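Local coordinates for protein glycerophosphodiester phosphodiesterase (Cytophaga hutchinsonii ATCC 33406, PDB 3CH0) that belongs to the glycerophosphodiester phosphodiesterase family, enzymes built on a TIM-type alpha/beta barrel, at residues Q12-R15 with G16-L20; I250-L253 with I254-V258. All coordinates share one frame; numbering follows the deposited sequence.

Contact 1 of 2, residues Q12-R15 with G16-L20; sequences QGHR and GCRGL. With GOL (glycerol), chain S.
Two guanidinium groups, of Arg15 and Arg18, lie partly over each other, CZ of Arg15 3.6 Å above the Arg18 plane and offset toward its rim, with the planes 38° apart. The closest atoms, Arg15 NH1 and Arg18 NH1, are 3.2 Å apart, and a bound glycerol bridges the pair: its O3 takes an almost straight bond of 2.8 Å from Arg18 NH1, while its O1 is reached by both Arg15 NH2 (3.0 Å) and Arg15 NH1. Salt bridges to Glu23 (Arg15) and Asp264 (Arg18) probably offset the charge. The Arg15 chain runs extended from CG to NE; that of Arg18 bends at chi3 (63°), which brings its guanidinium alongside. All this sits just beyond the end of strand 10-13 of the TIM barrel, where a type II turn from Gly13 to Gly16 reverses the chain, closed by a weak bond from Gly16 N to Gly13 O. Past the turn, Arg18 N gives His14 O a straight bond of 3.1 Å. The His14 ring has Arg15 CG 4.1 Å above the centre of one face and Arg18 NH2 at its edge, the ring and the Arg18 guanidinium being 70° apart. Asp264 is also hydrogen-bonded to His14 ND1. A citric acid molecule, hydrogen-bonded to His14 NE2 and Arg15 NH2, may mark a pocket here; like the glycerol, it probably comes from the crystallisation liquor.

Contact 2 of 2, residues I250-L253 with I254-V258; sequences IETL and ISLGV
Two donors of the last helical turn close on the carbonyl oxygen of Thr252. The hydroxyl of Ser255 comes in the carbonyl plane, on a lone pair, with OG 2.6 Å from Thr252 O, and Leu256 N adds a weak bond. Ser255 OG stands between its own backbone N and carbonyl carbon (chi1 77°), the rotation that turns it back toward the preceding turn and lets the side chain bond where the main-chain bond has weakened. Further back the helix is regular: Ile254 N binds Ile250 O at 2.9 Å, and Ser255 N binds Glu251 O. The Ile254 side chain lies against the same Ile250 carbonyl, its CG1 3.2 Å from Ile250 O and its CD1 meeting Ile250 CG2 at 3.7 Å, so that two branched side chains touch through methyl groups one turn apart. Ile250 also packs on Ile261 of strand 260-263 and on Phe269, whereas Ile254 reaches Phe9. The Leu253 side chain packs on Val221, Val244 and Ile261. At the C-terminal end Leu253 O receives Val258 N at 3.3 Å in a nearly straight bond (170°), the donor tilted out of the carbonyl plane; Leu253 O also takes a weak bond from Leu256 N. Val258 CG2 lies 3.9 Å from Leu253 CB, and Ile229 of helix 226-234 touches both Val258 and Leu256. Gly257 departs from helical angles with positive phi (104°). With Val258 N to Leu253 O as the 6→1 bond and Gly257 N to Ile254 O as the 5→2 bond, helix 247-256 ends in a Schellman motif, Leu253 and Val258 forming the apolar pair usual across it, at the turn that leads to strand 260-263.

Overall arrangement
From the N terminus, strand 10-13 runs into contact 1, which closes the tight turn at its end and opens the loop leading to helix 26-35. Much later, helix 247-256 ends in contact 2, where the chain turns into strand 260-263. The two are in series, neither enclosing nor crossing the other, and do not touch: their centres lie 19 Å apart and their nearest atoms about 8 Å. Strand 260-263 joins them, pairing in parallel with strand 10-13 and so closing the barrel between the chain's first and last strands. The centre of contact 1 lies about 9 Å from the centre of the chain, that of contact 2 about 21 Å, in the outer helical layer.

Contact 1 of 2, residues Q12-R15 with G16-L20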
loop_
_atom_site.group_PDB
_atom_site.type_symbol
_atom_site.label_atom_id
_atom_site.label_comp_id
_atom_site.label_asym_id
_atom_site.label_seq_id
_atom_site.Cartn_x
_atom_site.Cartn_y
_atom_site.Cartn_z
ATOM N N GLN A 12 -10.150 -1.280 -2.464
ATOM C CA GLN A 12 -8.727 -1.018 -2.635
ATOM C C GLN A 12 -8.030 -2.261 -3.190
ATOM O O GLN A 12 -8.082 -3.335 -2.586
ATOM C CB GLN A 12 -7.994 -0.589 -1.359
ATOM C CG GLN A 12 -8.655 0.571 -0.663
ATOM C CD GLN A 12 -7.674 1.409 0.153
ATOM O OE1 GLN A 12 -6.477 1.090 0.217
ATOM N NE2 GLN A 12 -8.164 2.474 0.753
ATOM N N GLY A 13 -7.338 -2.107 -4.306
ATOM C CA GLY A 13 -6.506 -3.175 -4.849
ATOM C C GLY A 13 -5.158 -3.193 -4.169
ATOM O O GLY A 13 -4.380 -2.258 -4.313
ATOM N N HIS A 14 -4.896 -4.236 -3.345
ATOM C CA HIS A 14 -3.683 -4.336 -2.533
ATOM C C HIS A 14 -2.474 -4.524 -3.461
ATOM O O HIS A 14 -2.434 -5.521 -4.216
ATOM C CB HIS A 14 -3.793 -5.526 -1.552
ATOM C CG HIS A 14 -2.695 -5.643 -0.545
ATOM N ND1 HIS A 14 -1.987 -6.815 -0.347
ATOM C CD2 HIS A 14 -2.203 -4.744 0.347
ATOM C CE1 HIS A 14 -1.124 -6.628 0.650
ATOM N NE2 HIS A 14 -1.255 -5.389 1.098
ATOM N N ARG A 15 -1.528 -3.602 -3.449
ATOM C CA ARG A 15 -0.402 -3.643 -4.377
ATOM C C ARG A 15 -0.869 -3.744 -5.802
ATOM O O ARG A 15 -0.298 -4.422 -6.640
ATOM C CB ARG A 15 0.597 -4.754 -4.016
ATOM C CG ARG A 15 0.956 -4.789 -2.491
ATOM C CD ARG A 15 2.024 -5.778 -2.082
ATOM N NE ARG A 15 1.986 -5.894 -0.628
ATOM C CZ ARG A 15 2.554 -6.856 0.047
ATOM N NH1 ARG A 15 3.436 -7.683 -0.526
ATOM N NH2 ARG A 15 2.311 -6.940 1.330
ATOM N N GLY A 16 -1.944 -3.009 -6.035
ATOM C CA GLY A 16 -2.653 -3.025 -7.333
ATOM C C GLY A 16 -3.549 -4.244 -7.323
ATOM O O GLY A 16 -4.762 -4.145 -7.213
ATOM N N CYS A 17 -2.971 -5.432 -7.428
ATOM C CA CYS A 17 -3.757 -6.660 -7.348
ATOM C C CYS A 17 -2.821 -7.862 -7.248
ATOM O O CYS A 17 -2.770 -8.703 -8.127
ATOM C CB CYS A 17 -4.751 -6.839 -8.516
ATOM S SG CYS A 17 -4.010 -6.750 -10.140
ATOM N N ARG A 18 -2.114 -7.959 -6.149
ATOM C CA ARG A 18 -1.109 -9.051 -5.958
ATOM C C ARG A 18 -1.606 -10.462 -6.203
ATOM O O ARG A 18 -0.856 -11.329 -6.676
ATOM C CB ARG A 18 -0.482 -8.975 -4.560
ATOM C CG ARG A 18 0.404 -10.177 -4.183
ATOM C CD ARG A 18 1.102 -9.926 -2.841
ATOM N NE ARG A 18 0.154 -9.787 -1.737
ATOM C CZ ARG A 18 0.431 -10.009 -0.450
ATOM N NH1 ARG A 18 1.654 -10.320 -0.079
ATOM N NH2 ARG A 18 -0.542 -9.925 0.454
ATOM N N GLY A 19 -2.865 -10.730 -5.890
ATOM C CA GLY A 19 -3.391 -12.085 -6.142
ATOM C C GLY A 19 -3.433 -12.431 -7.627
ATOM O O GLY A 19 -3.423 -13.629 -7.983
ATOM N N LEU A 20 -3.529 -11.418 -8.490
ATOM C CA LEU A 20 -3.732 -11.623 -9.913
ATOM C C LEU A 20 -2.485 -11.436 -10.743
ATOM O O LEU A 20 -2.272 -12.124 -11.755
ATOM C CB LEU A 20 -4.776 -10.630 -10.420
ATOM C CG LEU A 20 -6.128 -10.630 -9.653
ATOM C CD1 LEU A 20 -7.108 -9.580 -10.244
ATOM C CD2 LEU A 20 -6.760 -12.030 -9.577
HETATM C C1 GOL S . 3.994 -9.039 3.732
HETATM O O1 GOL S . 4.317 -8.906 2.356
HETATM C C2 GOL S . 2.502 -8.838 4.046
HETATM O O2 GOL S . 2.276 -9.127 5.404
HETATM C C3 GOL S . 1.549 -9.712 3.205
HETATM O O3 GOL S . 2.197 -10.810 2.593
#

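Contact 2 of 2, residues I250-L253 with I254-V258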
loop_
_atom_site.group_PDB
_atom_site.type_symbol
_atom_site.label_atom_id
_atom_site.label_comp_id
_atom_site.label_asym_id
_atom_site.label_seq_id
_atom_site.Cartn_x
_atom_site.Cartn_y
_atom_site.Cartn_z
ATOM N N ILE A 250 -15.136 -10.696 3.324
ATOM C CA ILE A 250 -15.527 -9.338 2.882
ATOM C C ILE A 250 -16.981 -9.080 3.276
ATOM O O ILE A 250 -17.326 -8.028 3.827
ATOM C CB ILE A 250 -15.321 -9.173 1.360
ATOM C CG1 ILE A 250 -13.815 -9.101 1.048
ATOM C CG2 ILE A 250 -16.040 -7.941 0.835
ATOM C CD1 ILE A 250 -13.406 -9.267 -0.431
ATOM N N GLU A 251 -17.821 -10.077 3.019
ATOM C CA GLU A 251 -19.247 -9.944 3.372
ATOM C C GLU A 251 -19.449 -9.799 4.885
ATOM O O GLU A 251 -20.279 -8.946 5.321
ATOM C CB GLU A 251 -20.030 -11.121 2.782
ATOM C CG GLU A 251 -20.234 -10.962 1.284
ATOM C CD GLU A 251 -20.860 -12.179 0.601
ATOM O OE1 GLU A 251 -20.668 -13.327 1.102
ATOM O OE2 GLU A 251 -21.497 -11.954 -0.452
ATOM N N THR A 252 -18.745 -10.573 5.696
ATOM C CA THR A 252 -18.808 -10.424 7.163
ATOM C C THR A 252 -18.414 -9.006 7.564
ATOM O O THR A 252 -19.155 -8.333 8.274
ATOM C CB THR A 252 -17.948 -11.418 7.878
ATOM O OG1 THR A 252 -18.524 -12.736 7.678
ATOM C CG2 THR A 252 -17.849 -11.128 9.416
ATOM N N LEU A 253 -17.316 -8.523 7.023
ATOM C CA LEU A 253 -16.890 -7.166 7.380
ATOM C C LEU A 253 -17.859 -6.052 6.950
ATOM O O LEU A 253 -18.056 -5.077 7.693
ATOM C CB LEU A 253 -15.501 -6.897 6.790
ATOM C CG LEU A 253 -14.411 -7.727 7.440
ATOM C CD1 LEU A 253 -13.138 -7.761 6.567
ATOM C CD2 LEU A 253 -14.133 -7.195 8.870
ATOM N N ILE A 254 -18.411 -6.172 5.756
ATOM C CA ILE A 254 -19.397 -5.227 5.277
ATOM C C ILE A 254 -20.584 -5.207 6.264
ATOM O O ILE A 254 -21.038 -4.136 6.667
ATOM C CB ILE A 254 -19.862 -5.573 3.867
ATOM C CG1 ILE A 254 -18.716 -5.283 2.848
ATOM C CG2 ILE A 254 -21.161 -4.769 3.502
ATOM C CD1 ILE A 254 -18.957 -5.767 1.458
ATOM N N SER A 255 -20.996 -6.381 6.735
ATOM C CA SER A 255 -22.116 -6.455 7.698
ATOM C C SER A 255 -21.814 -5.813 9.050
ATOM O O SER A 255 -22.724 -5.405 9.780
ATOM C CB SER A 255 -22.549 -7.916 7.928
ATOM O OG SER A 255 -21.669 -8.653 8.801
ATOM N N LEU A 256 -20.553 -5.707 9.428
ATOM C CA LEU A 256 -20.137 -5.065 10.672
ATOM C C LEU A 256 -19.973 -3.572 10.518
ATOM O O LEU A 256 -19.731 -2.851 11.500
ATOM C CB LEU A 256 -18.820 -5.653 11.172
ATOM C CG LEU A 256 -18.796 -7.150 11.424
ATOM C CD1 LEU A 256 -17.432 -7.549 12.021
ATOM C CD2 LEU A 256 -19.955 -7.522 12.382
ATOM N N GLY A 257 -20.035 -3.081 9.280
ATOM C CA GLY A 257 -19.929 -1.641 9.094
ATOM C C GLY A 257 -18.634 -1.030 8.576
ATOM O O GLY A 257 -18.485 0.194 8.595
ATOM N N VAL A 258 -17.699 -1.850 8.070
ATOM C CA VAL A 258 -16.491 -1.244 7.511
ATOM C C VAL A 258 -16.798 -0.364 6.296
ATOM O O VAL A 258 -17.798 -0.515 5.591
ATOM C CB VAL A 258 -15.423 -2.279 7.137
ATOM C CG1 VAL A 258 -15.038 -3.135 8.381
ATOM C CG2 VAL A 258 -15.788 -3.150 5.927
#